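PDB 4BXM: ERPC from Borrelia burgdorferi, which probably binds the host complement regulator factor H at the spirochaete surface, as an outer surface lipoprotein of the Erp family. Local coordinates for residues T63-G66 / Y67-T70; F72-E76 / S77-N81; Y145-L149 / E150-K154. All coordinates share one frame; numbering follows the deposited sequence.

Interaction 1 of 3, residues T63-G66 / Y67-T70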
loop_
_atom_site.group_PDB
_atom_site.type_symbol
_atom_site.label_atom_id
_atom_site.label_comp_id
_atom_site.label_asym_id
_atom_site.label_seq_id
_atom_site.Cartn_x
_atom_site.Cartn_y
_atom_site.Cartn_z
ATOM N N THR A 63 -3.622 -10.180 -20.719
ATOM C CA THR A 63 -2.771 -9.898 -19.606
ATOM C C THR A 63 -3.517 -8.894 -18.747
ATOM O O THR A 63 -3.935 -7.853 -19.213
ATOM C CB THR A 63 -1.431 -9.355 -20.071
ATOM O OG1 THR A 63 -1.580 -7.980 -20.394
ATOM C CG2 THR A 63 -0.955 -10.099 -21.299
ATOM N N PHE A 64 -3.677 -9.269 -17.486
ATOM C CA PHE A 64 -4.548 -8.569 -16.526
ATOM C C PHE A 64 -4.274 -7.063 -16.425
ATOM O O PHE A 64 -5.173 -6.224 -16.490
ATOM C CB PHE A 64 -4.345 -9.197 -15.129
ATOM C CG PHE A 64 -5.348 -8.750 -14.086
ATOM C CD1 PHE A 64 -6.716 -8.660 -14.384
ATOM C CD2 PHE A 64 -4.938 -8.479 -12.782
ATOM C CE1 PHE A 64 -7.642 -8.279 -13.412
ATOM C CE2 PHE A 64 -5.867 -8.115 -11.809
ATOM C CZ PHE A 64 -7.215 -8.017 -12.123
ATOM N N ALA A 65 -3.004 -6.734 -16.231
ATOM C CA ALA A 65 -2.604 -5.364 -16.044
ATOM C C ALA A 65 -1.220 -5.176 -16.666
ATOM O O ALA A 65 -0.571 -6.121 -17.093
ATOM C CB ALA A 65 -2.628 -5.021 -14.539
ATOM N N GLY A 66 -0.790 -3.931 -16.753
ATOM C CA GLY A 66 0.589 -3.624 -17.080
ATOM C C GLY A 66 1.531 -4.195 -16.024
ATOM O O GLY A 66 2.613 -4.615 -16.343
ATOM N N TYR A 67 1.099 -4.235 -14.769
ATOM C CA TYR A 67 1.998 -4.520 -13.670
ATOM C C TYR A 67 1.169 -5.095 -12.529
ATOM O O TYR A 67 0.194 -4.462 -12.067
ATOM C CB TYR A 67 2.805 -3.252 -13.251
ATOM C CG TYR A 67 3.648 -3.467 -11.959
ATOM C CD1 TYR A 67 3.033 -3.463 -10.695
ATOM C CD2 TYR A 67 5.041 -3.686 -12.009
ATOM C CE1 TYR A 67 3.739 -3.643 -9.534
ATOM C CE2 TYR A 67 5.760 -3.903 -10.839
ATOM C CZ TYR A 67 5.092 -3.896 -9.611
ATOM O OH TYR A 67 5.745 -4.081 -8.449
ATOM N N THR A 68 1.549 -6.300 -12.115
ATOM C CA THR A 68 0.939 -6.992 -10.976
ATOM C C THR A 68 2.000 -7.684 -10.093
ATOM O O THR A 68 2.688 -8.559 -10.572
ATOM C CB THR A 68 -0.052 -8.083 -11.440
ATOM O OG1 THR A 68 -1.149 -7.485 -12.083
ATOM C CG2 THR A 68 -0.638 -8.870 -10.225
ATOM N N ALA A 69 2.066 -7.341 -8.810
ATOM C CA ALA A 69 3.066 -7.894 -7.898
ATOM C C ALA A 69 2.701 -7.583 -6.463
ATOM O O ALA A 69 1.967 -6.631 -6.199
ATOM C CB ALA A 69 4.476 -7.395 -8.215
ATOM N N THR A 70 3.154 -8.440 -5.549
ATOM C CA THR A 70 3.200 -8.125 -4.140
ATOM C C THR A 70 3.754 -6.718 -3.943
ATOM O O THR A 70 4.747 -6.358 -4.552
ATOM C CB THR A 70 4.094 -9.110 -3.375
ATOM O OG1 THR A 70 3.659 -10.399 -3.729
ATOM C CG2 THR A 70 3.824 -9.016 -1.848
#
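T68 OG1 has three neighbours: the methyl of A65, the ring of F64 and, by hydrogen bond, OD1 of N55 on the adjoining strand. The site is where the loop of a β-hairpin, coming from strand 50-56, enters its second strand, the antiparallel 67-74. T68 OG1 lies anti to its own carbonyl carbon (chi1 -66°), and this turns the hydroxyl back toward the loop. There it lies 3.8 Å from A65 CB, a van der Waals contact that leaves N55 to supply the polar partner. F64 comes from farther out in the loop. Its side chain crosses that of T68 at about a right angle, and the hydroxyl meets the edge of the ring, near its plane, with F64 CD2 4.0 Å from T68 OG1. The F64 side chain also touches N55, so it and the T68 hydroxyl meet the same residue of strand 50-56. F64 is exposed and touches a crystal neighbour, so its pose may owe something to the lattice. Backbone angles explain the kink: F64 and G66 are helical in phi and psi, A65 between them is extended, and from Y67 on the chain settles into the strand. Y67 sends its ring away from the loop (chi1 173°) to meet Y100 edge-to-face, while its backbone hydrogen-bonds with V56. On the loop side, Y67 O lies 3.8 Å from A65 CB, the same methyl that T68 OG1 touches.

Interaction 2 of 3, residues F72-E76 / S77-N81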
loop_
_atom_site.group_PDB
_atom_site.type_symbol
_atom_site.label_atom_id
_atom_site.label_comp_id
_atom_site.label_asym_id
_atom_site.label_seq_id
_atom_site.Cartn_x
_atom_site.Cartn_y
_atom_site.Cartn_z
ATOM N N PHE A 72 3.426 -5.258 -0.375
ATOM C CA PHE A 72 4.036 -5.624 0.906
ATOM C C PHE A 72 3.252 -6.691 1.592
ATOM O O PHE A 72 2.058 -6.919 1.255
ATOM C CB PHE A 72 4.198 -4.414 1.862
ATOM C CG PHE A 72 2.906 -3.717 2.312
ATOM C CD1 PHE A 72 2.053 -4.299 3.242
ATOM C CD2 PHE A 72 2.618 -2.449 1.898
ATOM C CE1 PHE A 72 0.899 -3.668 3.609
ATOM C CE2 PHE A 72 1.519 -1.757 2.321
ATOM C CZ PHE A 72 0.664 -2.347 3.210
ATOM N N SER A 73 3.857 -7.258 2.630
ATOM C CA SER A 73 3.143 -8.202 3.431
ATOM C C SER A 73 3.510 -8.040 4.883
ATOM O O SER A 73 4.533 -7.425 5.228
ATOM C CB SER A 73 3.410 -9.643 2.864
ATOM O OG SER A 73 4.743 -9.900 3.129
ATOM N N LEU A 74 2.711 -8.613 5.764
ATOM C CA LEU A 74 2.972 -8.509 7.205
ATOM C C LEU A 74 2.449 -9.779 7.858
ATOM O O LEU A 74 1.502 -10.411 7.384
ATOM C CB LEU A 74 2.242 -7.275 7.818
ATOM C CG LEU A 74 0.722 -7.150 7.564
ATOM C CD1 LEU A 74 -0.096 -7.148 8.836
ATOM C CD2 LEU A 74 0.492 -5.844 6.779
ATOM N N GLU A 75 2.973 -10.086 8.999
ATOM C CA GLU A 75 2.624 -11.299 9.662
ATOM C C GLU A 75 1.472 -11.110 10.646
ATOM O O GLU A 75 1.075 -9.966 10.990
ATOM C CB GLU A 75 3.931 -11.877 10.305
ATOM C CG GLU A 75 4.265 -11.295 11.653
ATOM C CD GLU A 75 5.467 -12.006 12.327
ATOM O OE1 GLU A 75 6.556 -11.944 11.743
ATOM O OE2 GLU A 75 5.304 -12.643 13.411
ATOM N N GLU A 76 0.990 -12.217 11.191
ATOM C CA GLU A 76 -0.233 -12.207 11.990
ATOM C C GLU A 76 -0.183 -11.276 13.133
ATOM O O GLU A 76 -1.144 -10.517 13.389
ATOM C CB GLU A 76 -0.612 -13.648 12.475
ATOM C CG GLU A 76 -2.011 -13.760 13.113
ATOM C CD GLU A 76 -3.166 -13.587 12.095
ATOM O OE1 GLU A 76 -2.995 -13.703 10.839
ATOM O OE2 GLU A 76 -4.293 -13.317 12.542
ATOM N N SER A 77 0.927 -11.290 13.849
ATOM C CA SER A 77 1.086 -10.442 15.011
ATOM C C SER A 77 1.032 -8.924 14.691
ATOM O O SER A 77 0.857 -8.084 15.606
ATOM C CB SER A 77 2.450 -10.749 15.708
ATOM O OG SER A 77 3.499 -10.436 14.797
ATOM N N GLU A 78 1.251 -8.525 13.441
ATOM C CA GLU A 78 1.084 -7.096 13.120
ATOM C C GLU A 78 -0.314 -6.739 12.556
ATOM O O GLU A 78 -0.608 -5.583 12.199
ATOM C CB GLU A 78 2.144 -6.723 12.134
ATOM C CG GLU A 78 3.561 -6.672 12.696
ATOM C CD GLU A 78 3.730 -5.567 13.692
ATOM O OE1 GLU A 78 3.241 -4.474 13.432
ATOM O OE2 GLU A 78 4.383 -5.835 14.714
ATOM N N VAL A 79 -1.168 -7.735 12.424
ATOM C CA VAL A 79 -2.500 -7.527 11.874
ATOM C C VAL A 79 -3.341 -6.478 12.597
ATOM O O VAL A 79 -3.935 -5.585 11.930
ATOM C CB VAL A 79 -3.308 -8.851 11.771
ATOM C CG1 VAL A 79 -4.787 -8.561 11.446
ATOM C CG2 VAL A 79 -2.762 -9.660 10.655
ATOM N N ASN A 80 -3.387 -6.515 13.925
ATOM C CA ASN A 80 -4.111 -5.474 14.675
ATOM C C ASN A 80 -3.524 -4.044 14.532
ATOM O O ASN A 80 -4.251 -3.101 14.320
ATOM C CB ASN A 80 -4.240 -5.874 16.150
ATOM C CG ASN A 80 -5.219 -7.031 16.359
ATOM O OD1 ASN A 80 -6.081 -7.324 15.527
ATOM N ND2 ASN A 80 -5.072 -7.718 17.479
ATOM N N ASN A 81 -2.191 -3.918 14.468
ATOM C CA ASN A 81 -1.573 -2.650 14.163
ATOM C C ASN A 81 -1.976 -2.224 12.741
ATOM O O ASN A 81 -2.237 -1.054 12.462
ATOM C CB ASN A 81 0.000 -2.754 14.216
ATOM C CG ASN A 81 0.555 -3.055 15.604
ATOM O OD1 ASN A 81 1.692 -3.520 15.759
ATOM N ND2 ASN A 81 -0.228 -2.791 16.619
HETATM O O HOH W 1 -2.355 -9.066 15.404
#
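Both E75 (chi1 84°) and S77 (chi1 63°) set their gamma atoms, E75 CG and S77 OG, between backbone N and carbonyl carbon, and the two side chains close on each other. E75 is extended at chi2, and its carboxylate takes a hydrogen bond from the serine hydroxyl, E75 OE2 to S77 OG 3.2 Å. The hydroxyl comes from above the carboxylate plane, 42° out of it. Behind this clasp the backbone turns from strand 67-74 into helix 79-88 through two overlapping type I β-turns: E78 N donates to E75 O at 2.8 Å, and V79 N to E76 O at 2.9 Å. E76 O is gripped twice, since a water donates to it at 2.8 Å and in turn accepts from N80 N. V79 CG2 packs against the same carbonyl, 3.3 Å from E76 O. On the buried side L74 CD1 lies against the turn, 3.7 Å from E78 O and 4.1 Å from V79 CG2, with F82 and F92 also touching the leucine. The carboxylates of E76 and E78 find partners outside the turn: E76 OE1 has a salt bridge to K45 and a hydrogen bond from G49 N, and E78 OE1 accepts from K93 N.

Interaction 3 of 3, residues Y145-L149 / E150-K154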
loop_
_atom_site.group_PDB
_atom_site.type_symbol
_atom_site.label_atom_id
_atom_site.label_comp_id
_atom_site.label_asym_id
_atom_site.label_seq_id
_atom_site.Cartn_x
_atom_site.Cartn_y
_atom_site.Cartn_z
ATOM N N TYR A 145 2.234 7.516 -0.564
ATOM C CA TYR A 145 1.081 6.843 -1.109
ATOM C C TYR A 145 -0.130 7.382 -0.393
ATOM O O TYR A 145 -0.040 7.748 0.756
ATOM C CB TYR A 145 1.133 5.287 -0.977
ATOM C CG TYR A 145 2.143 4.644 -1.873
ATOM C CD1 TYR A 145 1.825 4.328 -3.181
ATOM C CD2 TYR A 145 3.403 4.339 -1.427
ATOM C CE1 TYR A 145 2.763 3.777 -4.037
ATOM C CE2 TYR A 145 4.311 3.729 -2.248
ATOM C CZ TYR A 145 3.995 3.441 -3.557
ATOM O OH TYR A 145 4.899 2.903 -4.460
ATOM N N ALA A 146 -1.279 7.354 -1.074
ATOM C CA ALA A 146 -2.572 7.663 -0.432
ATOM C C ALA A 146 -3.721 6.814 -0.929
ATOM O O ALA A 146 -3.793 6.389 -2.109
ATOM C CB ALA A 146 -2.907 9.147 -0.573
ATOM N N ILE A 147 -4.609 6.550 0.007
ATOM C CA ILE A 147 -5.763 5.682 -0.230
ATOM C C ILE A 147 -6.950 6.292 0.478
ATOM O O ILE A 147 -6.875 6.629 1.651
ATOM C CB ILE A 147 -5.598 4.256 0.390
ATOM C CG1 ILE A 147 -4.506 3.495 -0.328
ATOM C CG2 ILE A 147 -6.914 3.524 0.280
ATOM C CD1 ILE A 147 -3.863 2.336 0.413
ATOM N N LEU A 148 -8.098 6.306 -0.167
ATOM C CA LEU A 148 -9.267 6.876 0.484
ATOM C C LEU A 148 -9.632 6.236 1.821
ATOM O O LEU A 148 -9.787 5.046 1.983
ATOM C CB LEU A 148 -10.473 6.848 -0.489
ATOM C CG LEU A 148 -11.665 7.742 -0.177
ATOM C CD1 LEU A 148 -11.266 9.227 -0.179
ATOM C CD2 LEU A 148 -12.736 7.476 -1.234
ATOM N N LEU A 149 -9.794 7.055 2.817
ATOM C CA LEU A 149 -9.994 6.568 4.156
ATOM C C LEU A 149 -11.274 5.766 4.308
ATOM O O LEU A 149 -11.308 4.758 5.050
ATOM C CB LEU A 149 -9.978 7.744 5.138
ATOM C CG LEU A 149 -10.414 7.352 6.554
ATOM C CD1 LEU A 149 -9.495 6.327 7.185
ATOM C CD2 LEU A 149 -10.457 8.613 7.373
ATOM N N GLU A 150 -12.328 6.188 3.586
ATOM C CA GLU A 150 -13.622 5.501 3.690
ATOM C C GLU A 150 -13.602 4.162 3.069
ATOM O O GLU A 150 -14.191 3.276 3.607
ATOM C CB GLU A 150 -14.747 6.339 3.071
ATOM C CG GLU A 150 -15.351 7.232 4.166
ATOM C CD GLU A 150 -15.912 6.395 5.326
ATOM O OE1 GLU A 150 -16.671 5.439 5.018
ATOM O OE2 GLU A 150 -15.580 6.663 6.516
ATOM N N ASP A 151 -12.901 4.030 1.952
ATOM C CA ASP A 151 -12.665 2.722 1.297
ATOM C C ASP A 151 -12.065 1.676 2.225
ATOM O O ASP A 151 -12.487 0.525 2.177
ATOM C CB ASP A 151 -11.736 2.845 0.103
ATOM C CG ASP A 151 -12.394 3.470 -1.091
ATOM O OD1 ASP A 151 -13.653 3.454 -1.088
ATOM O OD2 ASP A 151 -11.641 3.957 -2.016
ATOM N N LEU A 152 -11.079 2.090 3.047
ATOM C CA LEU A 152 -10.408 1.209 3.999
ATOM C C LEU A 152 -11.309 0.871 5.171
ATOM O O LEU A 152 -11.423 -0.290 5.561
ATOM C CB LEU A 152 -9.084 1.861 4.489
ATOM C CG LEU A 152 -7.953 1.935 3.456
ATOM C CD1 LEU A 152 -6.855 2.929 3.838
ATOM C CD2 LEU A 152 -7.347 0.541 3.259
ATOM N N LYS A 153 -11.936 1.884 5.759
ATOM C CA LYS A 153 -12.838 1.700 6.899
ATOM C C LYS A 153 -13.989 0.726 6.586
ATOM O O LYS A 153 -14.321 -0.105 7.416
ATOM C CB LYS A 153 -13.479 3.016 7.353
ATOM C CG LYS A 153 -12.565 3.940 8.132
ATOM C CD LYS A 153 -13.395 4.978 8.917
ATOM C CE LYS A 153 -13.131 4.951 10.423
ATOM N NZ LYS A 153 -13.656 6.154 11.194
ATOM N N LYS A 154 -14.589 0.851 5.418
ATOM C CA LYS A 154 -15.648 -0.042 5.070
ATOM C C LYS A 154 -15.226 -1.497 4.874
ATOM O O LYS A 154 -15.999 -2.357 5.088
ATOM C CB LYS A 154 -16.474 0.481 3.903
ATOM C CG LYS A 154 -15.863 0.483 2.530
ATOM C CD LYS A 154 -16.972 0.836 1.538
ATOM C CE LYS A 154 -16.456 1.176 0.135
ATOM N NZ LYS A 154 -16.436 -0.055 -0.725
HETATM O O HOH W 2 -8.706 4.944 -2.424
#
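Strand 145-148 and helix 150-154 follow each other with hardly a break, their axes 7.0 Å apart at closest approach and 62° apart in direction. L148 is the last strand residue and also the N-cap. Its carbonyl receives the first helical bond, a weak one from L152 N to L148 O at 3.4 Å, and the next is shorter and somewhat straighter, K153 N to L149 O at 3.0 Å and 169°. A leucine has no side-chain acceptor to offer as a cap. D151, three residues on, holds the place of the far partner in a capping box, but acts through a water: the water accepts from L148 N at 2.7 Å and donates to D151 OD2 at 3.1 Å. The D151 carboxylate, anti to its carbonyl carbon at chi1 -74°, comes across the L148 side chain at a slant, with D151 OD2 3.5 Å from L148 CB. On the inner side I147 and L152 cross at about a right angle, I147 CG2 against L152 CD1 at 3.6 Å. M86 of helix 79-88 touches both, and I128 of strand 125-134 touches L152, so this pair joins the sheet to both helices. L149, also buried, starts away from the helix segment and touches E126; L149 CD1 meets K153 CG at 4.0 Å. Chemically, then, apolar branches pin the helix to the sheet, while at the bend the water carries only the D151-to-L148 N half of a capping box, and the acidic D151 in the first turn is probably also favourable toward the helix dipole.

In the fold
Interactions 1 and 2 sit at the two ends of strand 67-74, their centres about 23 Å apart, whereas interaction 3 lies at the end of strand 142-148 in the same antiparallel sheet. Interaction 1 is a surface contact without buried residues, made of van der Waals touches in a hairpin loop and tied to the sheet through strand 50-56. Interactions 2 and 3 are partly buried and solve the same problem, turning a strand into a helix. Both use backbone bonds, a bridging water and an apolar pair; 72-81 adds a carboxylate-hydroxyl bond, whereas in 145-154 the water reaches a carboxylate. Helix 79-88, begun in interaction 2, also meets I147 and L152 of interaction 3 through M86.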